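Local coordinates for protein diol-dehydratase (Roseburia inulinivorans, PDB 5I2A) that probably acts as a B12-independent glycyl radical lyase that dehydrates 1,2-propanediol in an intestinal bacterium, at residues L595-A608 with V622-E634. Sequence-based numbering, arbitrary orientation.
Sequences LDATTAGDIAMQVA and VIANTIRQVLEME
Val630 lies over the backbone of Ala600, its CG1 3.7 Å from Ala600 CA. A chi1 of 175° sets CG1 there and against Leu595 CB at 3.8 Å, the two side chains crossing near a right angle, and turns CG2, beside the backbone N, to Ile603 CD1. Alanines line the facing side of helix 597-608: Ala600 CB receives Leu631 CD2, and Ala604 CB takes Ile627 CG1 at 3.8 Å and Ile623 CG2 at 3.9 Å. These small residues are consistent with the axial approach of 8.6 Å. Thr626 turns CG2 onto Ile603 CG2 (3.8 Å) and Val607 CG2, while its OG1 donates back to Val622 O at 2.8 Å, satisfying the hydroxyl within its own helix. A serine here lacks that methyl and would probably open a gap beneath Ile603 CG2 and Val607 CG2. Near Leu595, water takes over the polar bridging: one molecule accepts from Leu595 N and donates to Val630 O, another donates to both Leu595 O and Leu631 O. Asp596 OD1 accepts from Thr599 N as N-cap, while OD2 is hydrogen-bonded to His716 ND1. With N-to-C directions 145° apart, the helices form an antiparallel hairpin at the chain's outer edge, within its pyruvate formate lyase-like region.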
ATOM      1  N   LEU A 595     -33.584  31.277  23.458  1.00 23.09           N
ATOM      2  CA  LEU A 595     -32.369  30.841  22.786  1.00 25.00           C
ATOM      3  C   LEU A 595     -31.393  30.361  23.836  1.00 26.65           C
ATOM      4  O   LEU A 595     -31.381  30.885  24.944  1.00 32.08           O
ATOM      5  CB  LEU A 595     -31.776  31.972  21.950  1.00 21.34           C
ATOM      6  CG  LEU A 595     -32.742  32.649  20.977  1.00 26.17           C
ATOM      7  CD1 LEU A 595     -32.038  33.792  20.259  1.00 29.27           C
ATOM      8  CD2 LEU A 595     -33.325  31.662  19.963  1.00 23.57           C
ATOM      9  N   ASP A 596     -30.586  29.360  23.506  1.00 22.66           N
ATOM     10  CA  ASP A 596     -29.785  28.682  24.518  1.00 19.50           C
ATOM     11  C   ASP A 596     -28.293  28.949  24.370  1.00 18.15           C
ATOM     12  O   ASP A 596     -27.878  29.737  23.534  1.00 19.91           O
ATOM     13  CB  ASP A 596     -30.054  27.165  24.483  1.00 25.17           C
ATOM     14  CG  ASP A 596     -29.696  26.520  23.131  1.00 23.18           C
ATOM     15  OD1 ASP A 596     -29.090  27.183  22.266  1.00 22.72           O
ATOM     16  OD2 ASP A 596     -30.026  25.337  22.933  1.00 26.34           O
ATOM     17  N   ALA A 597     -27.497  28.251  25.173  1.00 19.75           N
ATOM     18  CA  ALA A 597     -26.052  28.414  25.176  1.00 19.66           C
ATOM     19  C   ALA A 597     -25.438  28.084  23.816  1.00 24.64           C
ATOM     20  O   ALA A 597     -24.494  28.750  23.371  1.00 24.76           O
ATOM     21  CB  ALA A 597     -25.434  27.550  26.254  1.00 22.77           C
ATOM     22  N   THR A 598     -25.976  27.062  23.152  1.00 19.22           N
ATOM     23  CA  THR A 598     -25.454  26.663  21.846  1.00 20.02           C
ATOM     24  C   THR A 598     -25.674  27.792  20.843  1.00 20.31           C
ATOM     25  O   THR A 598     -24.770  28.163  20.106  1.00 22.74           O
ATOM     26  CB  THR A 598     -26.112  25.352  21.336  1.00 18.79           C
ATOM     27  OG1 THR A 598     -25.821  24.293  22.254  1.00 23.30           O
ATOM     28  CG2 THR A 598     -25.561  24.966  19.967  1.00 17.33           C
ATOM     29  N   THR A 599     -26.873  28.355  20.825  1.00 20.88           N
ATOM     30  CA  THR A 599     -27.140  29.456  19.917  1.00 21.03           C
ATOM     31  C   THR A 599     -26.301  30.694  20.287  1.00 22.19           C
ATOM     32  O   THR A 599     -25.765  31.377  19.419  1.00 21.16           O
ATOM     33  CB  THR A 599     -28.619  29.801  19.907  1.00 24.71           C
ATOM     34  OG1 THR A 599     -29.350  28.660  19.450  1.00 24.89           O
ATOM     35  CG2 THR A 599     -28.897  30.977  18.979  1.00 21.61           C
ATOM     36  N   ALA A 600     -26.165  30.950  21.581  1.00 24.24           N
ATOM     37  CA  ALA A 600     -25.348  32.065  22.045  1.00 25.53           C
ATOM     38  C   ALA A 600     -23.926  31.933  21.504  1.00 25.21           C
ATOM     39  O   ALA A 600     -23.402  32.860  20.908  1.00 26.95           O
ATOM     40  CB  ALA A 600     -25.341  32.126  23.549  1.00 20.63           C
ATOM     41  N   GLY A 601     -23.327  30.765  21.704  1.00 23.28           N
ATOM     42  CA  GLY A 601     -22.001  30.473  21.194  1.00 22.07           C
ATOM     43  C   GLY A 601     -21.890  30.622  19.686  1.00 27.14           C
ATOM     44  O   GLY A 601     -20.923  31.214  19.196  1.00 27.41           O
ATOM     45  N   ASP A 602     -22.869  30.093  18.950  1.00 23.85           N
ATOM     46  CA  ASP A 602     -22.852  30.179  17.493  1.00 25.85           C
ATOM     47  C   ASP A 602     -22.782  31.635  17.033  1.00 28.31           C
ATOM     48  O   ASP A 602     -21.924  32.014  16.241  1.00 29.87           O
ATOM     49  CB  ASP A 602     -24.090  29.523  16.879  1.00 26.47           C
ATOM     50  CG  ASP A 602     -24.013  28.003  16.854  1.00 28.41           C
ATOM     51  OD1 ASP A 602     -22.928  27.426  17.054  1.00 26.20           O
ATOM     52  OD2 ASP A 602     -25.066  27.387  16.624  1.00 27.37           O
ATOM     53  N   ILE A 603     -23.710  32.440  17.527  1.00 28.35           N
ATOM     54  CA  ILE A 603     -23.775  33.845  17.155  1.00 30.94           C
ATOM     55  C   ILE A 603     -22.534  34.608  17.636  1.00 31.58           C
ATOM     56  O   ILE A 603     -22.021  35.479  16.934  1.00 32.92           O
ATOM     57  CB  ILE A 603     -25.057  34.475  17.702  1.00 30.18           C
ATOM     58  CG1 ILE A 603     -26.254  33.839  16.996  1.00 25.21           C
ATOM     59  CG2 ILE A 603     -25.066  35.975  17.483  1.00 34.06           C
ATOM     60  CD1 ILE A 603     -27.574  34.154  17.625  1.00 31.72           C
ATOM     61  N   ALA A 604     -22.037  34.252  18.816  1.00 28.15           N
ATOM     62  CA  ALA A 604     -20.811  34.841  19.335  1.00 26.94           C
ATOM     63  C   ALA A 604     -19.663  34.575  18.373  1.00 35.10           C
ATOM     64  O   ALA A 604     -18.889  35.483  18.066  1.00 33.96           O
ATOM     65  CB  ALA A 604     -20.482  34.293  20.711  1.00 25.82           C
ATOM     66  N   MET A 605     -19.562  33.337  17.893  1.00 28.24           N
ATOM     67  CA  MET A 605     -18.494  32.970  16.967  1.00 29.79           C
ATOM     68  C   MET A 605     -18.667  33.664  15.623  1.00 31.80           C
ATOM     69  O   MET A 605     -17.692  34.100  15.016  1.00 31.11           O
ATOM     70  CB  MET A 605     -18.432  31.453  16.773  1.00 32.95           C
ATOM     71  CG  MET A 605     -18.042  30.701  18.027  1.00 26.63           C
ATOM     72  SD  MET A 605     -16.363  31.028  18.588  1.00 34.65           S
ATOM     73  CE  MET A 605     -15.419  30.116  17.360  1.00 32.25           C
ATOM     74  N   GLN A 606     -19.910  33.774  15.167  1.00 27.71           N
ATOM     75  CA  GLN A 606     -20.186  34.454  13.913  1.00 32.23           C
ATOM     76  C   GLN A 606     -19.795  35.932  13.977  1.00 39.11           C
ATOM     77  O   GLN A 606     -19.205  36.461  13.042  1.00 37.07           O
ATOM     78  CB  GLN A 606     -21.655  34.329  13.540  1.00 27.51           C
ATOM     79  CG  GLN A 606     -21.992  35.080  12.273  1.00 33.51           C
ATOM     80  CD  GLN A 606     -23.376  34.772  11.760  1.00 33.88           C
ATOM     81  OE1 GLN A 606     -24.095  33.962  12.338  1.00 34.92           O
ATOM     82  NE2 GLN A 606     -23.758  35.416  10.666  1.00 31.81           N
ATOM     83  N   VAL A 607     -20.135  36.590  15.082  1.00 34.85           N
ATOM     84  CA  VAL A 607     -19.788  37.996  15.288  1.00 35.72           C
ATOM     85  C   VAL A 607     -18.268  38.181  15.309  1.00 35.68           C
ATOM     86  O   VAL A 607     -17.736  39.087  14.670  1.00 36.03           O
ATOM     87  CB  VAL A 607     -20.414  38.532  16.592  1.00 34.57           C
ATOM     88  CG1 VAL A 607     -19.663  39.757  17.108  1.00 38.95           C
ATOM     89  CG2 VAL A 607     -21.887  38.839  16.374  1.00 27.73           C
ATOM     90  N   ALA A 608     -17.579  37.291  16.020  1.00 34.12           N
ATOM     91  CA  ALA A 608     -16.127  37.304  16.092  1.00 30.01           C
ATOM     92  C   ALA A 608     -15.468  37.132  14.722  1.00 40.94           C
ATOM     93  O   ALA A 608     -14.464  37.778  14.424  1.00 41.82           O
ATOM     94  CB  ALA A 608     -15.646  36.226  17.032  1.00 33.17           C
ATOM     95  N   VAL A 622     -17.180  42.957  23.318  1.00 34.05           N
ATOM     96  CA  VAL A 622     -18.172  42.904  22.258  1.00 34.24           C
ATOM     97  C   VAL A 622     -18.801  41.513  22.184  1.00 41.47           C
ATOM     98  O   VAL A 622     -20.000  41.365  21.953  1.00 41.40           O
ATOM     99  CB  VAL A 622     -17.564  43.255  20.892  1.00 38.31           C
ATOM    100  CG1 VAL A 622     -18.658  43.394  19.855  1.00 41.04           C
ATOM    101  CG2 VAL A 622     -16.742  44.540  20.974  1.00 39.62           C
ATOM    102  N   ILE A 623     -17.989  40.489  22.396  1.00 36.61           N
ATOM    103  CA  ILE A 623     -18.474  39.131  22.236  1.00 38.33           C
ATOM    104  C   ILE A 623     -19.220  38.698  23.501  1.00 37.87           C
ATOM    105  O   ILE A 623     -20.242  38.011  23.414  1.00 34.36           O
ATOM    106  CB  ILE A 623     -17.321  38.158  21.889  1.00 33.02           C
ATOM    107  CG1 ILE A 623     -16.948  38.287  20.409  1.00 36.33           C
ATOM    108  CG2 ILE A 623     -17.753  36.730  22.087  1.00 29.14           C
ATOM    109  CD1 ILE A 623     -16.183  39.500  20.048  1.00 47.33           C
ATOM    110  N   ALA A 624     -18.751  39.139  24.668  1.00 36.93           N
ATOM    111  CA  ALA A 624     -19.424  38.826  25.932  1.00 37.43           C
ATOM    112  C   ALA A 624     -20.790  39.465  26.020  1.00 41.50           C
ATOM    113  O   ALA A 624     -21.687  38.937  26.677  1.00 48.20           O
ATOM    114  CB  ALA A 624     -18.570  39.253  27.111  1.00 36.30           C
ATOM    115  N   ASN A 625     -20.958  40.598  25.355  1.00 41.34           N
ATOM    116  CA  ASN A 625     -22.259  41.257  25.344  1.00 48.95           C
ATOM    117  C   ASN A 625     -23.140  40.694  24.250  1.00 46.31           C
ATOM    118  O   ASN A 625     -24.344  40.869  24.278  1.00 49.98           O
ATOM    119  CB  ASN A 625     -22.131  42.779  25.180  1.00 55.29           C
ATOM    120  CG  ASN A 625     -21.404  43.427  26.336  1.00 60.08           C
ATOM    121  OD1 ASN A 625     -21.684  43.131  27.500  1.00 69.38           O
ATOM    122  ND2 ASN A 625     -20.497  44.335  26.032  1.00 65.92           N
ATOM    123  N   THR A 626     -22.537  39.979  23.309  1.00 45.44           N
ATOM    124  CA  THR A 626     -23.320  39.297  22.295  1.00 40.48           C
ATOM    125  C   THR A 626     -23.942  38.063  22.939  1.00 36.31           C
ATOM    126  O   THR A 626     -25.122  37.796  22.773  1.00 37.29           O
ATOM    127  CB  THR A 626     -22.479  38.896  21.087  1.00 42.06           C
ATOM    128  OG1 THR A 626     -21.941  40.072  20.474  1.00 43.12           O
ATOM    129  CG2 THR A 626     -23.336  38.163  20.073  1.00 32.19           C
ATOM    130  N   ILE A 627     -23.132  37.347  23.708  1.00 31.74           N
ATOM    131  CA  ILE A 627     -23.574  36.169  24.445  1.00 31.51           C
ATOM    132  C   ILE A 627     -24.725  36.482  25.389  1.00 40.32           C
ATOM    133  O   ILE A 627     -25.805  35.906  25.262  1.00 38.00           O
ATOM    134  CB  ILE A 627     -22.419  35.564  25.242  1.00 28.77           C
ATOM    135  CG1 ILE A 627     -21.434  34.883  24.292  1.00 26.18           C
ATOM    136  CG2 ILE A 627     -22.925  34.592  26.297  1.00 32.41           C
ATOM    137  CD1 ILE A 627     -20.181  34.456  24.963  1.00 25.17           C
ATOM    138  N   ARG A 628     -24.500  37.412  26.316  1.00 40.45           N
ATOM    139  CA  ARG A 628     -25.481  37.715  27.351  1.00 39.78           C
ATOM    140  C   ARG A 628     -26.758  38.213  26.681  1.00 38.89           C
ATOM    141  O   ARG A 628     -27.864  37.917  27.130  1.00 39.91           O
ATOM    142  CB  ARG A 628     -24.927  38.744  28.353  1.00 43.09           C
ATOM    143  CG  ARG A 628     -25.808  38.958  29.586  1.00 41.31           C
ATOM    144  CD  ARG A 628     -25.762  40.400  30.079  1.00 46.36           C
ATOM    145  NE  ARG A 628     -25.992  41.346  28.992  1.00 54.43           N
ATOM    146  CZ  ARG A 628     -26.986  42.224  28.960  1.00 58.93           C
ATOM    147  NH1 ARG A 628     -27.858  42.275  29.959  1.00 67.47           N
ATOM    148  NH2 ARG A 628     -27.112  43.043  27.925  1.00 57.45           N
ATOM    149  N   GLN A 629     -26.587  38.924  25.575  1.00 36.49           N
ATOM    150  CA  GLN A 629     -27.698  39.404  24.766  1.00 36.37           C
ATOM    151  C   GLN A 629     -28.577  38.287  24.200  1.00 41.91           C
ATOM    152  O   GLN A 629     -29.800  38.315  24.354  1.00 44.22           O
ATOM    153  CB  GLN A 629     -27.143  40.253  23.632  1.00 40.59           C
ATOM    154  CG  GLN A 629     -28.124  40.721  22.593  1.00 48.55           C
ATOM    155  CD  GLN A 629     -27.441  41.580  21.545  1.00 60.03           C
ATOM    156  OE1 GLN A 629     -26.701  42.509  21.879  1.00 62.99           O
ATOM    157  NE2 GLN A 629     -27.674  41.269  20.273  1.00 76.67           N
ATOM    158  N   VAL A 630     -27.956  37.324  23.520  1.00 38.31           N
ATOM    159  CA  VAL A 630     -28.683  36.183  22.976  1.00 33.78           C
ATOM    160  C   VAL A 630     -29.431  35.459  24.093  1.00 29.75           C
ATOM    161  O   VAL A 630     -30.614  35.159  23.973  1.00 31.25           O
ATOM    162  CB  VAL A 630     -27.741  35.188  22.270  1.00 29.92           C
ATOM    163  CG1 VAL A 630     -28.513  33.944  21.820  1.00 24.64           C
ATOM    164  CG2 VAL A 630     -27.041  35.855  21.099  1.00 26.22           C
ATOM    165  N   LEU A 631     -28.723  35.197  25.187  1.00 29.52           N
ATOM    166  CA  LEU A 631     -29.279  34.465  26.311  1.00 32.90           C
ATOM    167  C   LEU A 631     -30.462  35.194  26.942  1.00 35.56           C
ATOM    168  O   LEU A 631     -31.396  34.557  27.425  1.00 31.73           O
ATOM    169  CB  LEU A 631     -28.201  34.215  27.358  1.00 26.48           C
ATOM    170  CG  LEU A 631     -27.104  33.262  26.908  1.00 26.93           C
ATOM    171  CD1 LEU A 631     -26.123  33.053  28.030  1.00 24.49           C
ATOM    172  CD2 LEU A 631     -27.722  31.934  26.469  1.00 27.26           C
ATOM    173  N   GLU A 632     -30.427  36.526  26.924  1.00 33.97           N
ATOM    174  CA  GLU A 632     -31.448  37.313  27.612  1.00 40.06           C
ATOM    175  C   GLU A 632     -32.423  37.945  26.642  1.00 39.59           C
ATOM    176  O   GLU A 632     -33.287  38.718  27.041  1.00 46.19           O
ATOM    177  CB  GLU A 632     -30.799  38.399  28.488  1.00 33.13           C
ATOM    178  CG  GLU A 632     -30.124  37.830  29.731  1.00 36.16           C
ATOM    179  CD  GLU A 632     -29.410  38.873  30.578  1.00 38.61           C
ATOM    180  OE1 GLU A 632     -29.299  40.040  30.150  1.00 36.93           O
ATOM    181  OE2 GLU A 632     -28.957  38.507  31.679  1.00 37.90           O
ATOM    182  N   MET A 633     -32.294  37.607  25.367  1.00 40.82           N
ATOM    183  CA  MET A 633     -33.150  38.210  24.366  1.00 42.43           C
ATOM    184  C   MET A 633     -34.615  37.960  24.645  1.00 47.21           C
ATOM    185  O   MET A 633     -35.009  36.838  24.950  1.00 50.45           O
ATOM    186  CB  MET A 633     -32.830  37.682  22.979  1.00 42.06           C
ATOM    187  CG  MET A 633     -33.738  38.304  21.955  1.00 45.79           C
ATOM    188  SD  MET A 633     -33.741  37.467  20.386  1.00 55.39           S
ATOM    189  CE  MET A 633     -34.924  38.482  19.508  1.00 57.71           C
ATOM    190  N   GLU A 634     -35.418  39.011  24.542  1.00 44.81           N
ATOM    191  CA  GLU A 634     -36.862  38.865  24.612  1.00 54.50           C
ATOM    192  C   GLU A 634     -37.488  39.470  23.366  1.00 52.88           C
ATOM    193  O   GLU A 634     -37.108  40.555  22.932  1.00 53.64           O
ATOM    194  CB  GLU A 634     -37.415  39.515  25.876  1.00 56.16           C
ATOM    195  CG  GLU A 634     -36.653  40.748  26.324  1.00 62.39           C
ATOM    196  CD  GLU A 634     -36.814  41.022  27.805  1.00 77.81           C
ATOM    197  OE1 GLU A 634     -37.253  40.102  28.534  1.00 78.11           O
ATOM    198  OE2 GLU A 634     -36.500  42.153  28.238  1.00 77.65           O
TER
HETATM  199  O   HOH W   1     -33.439  33.916  24.582  1.00 30.86           O
HETATM  200  O   HOH W   2     -31.695  31.901  27.335  1.00 31.45           O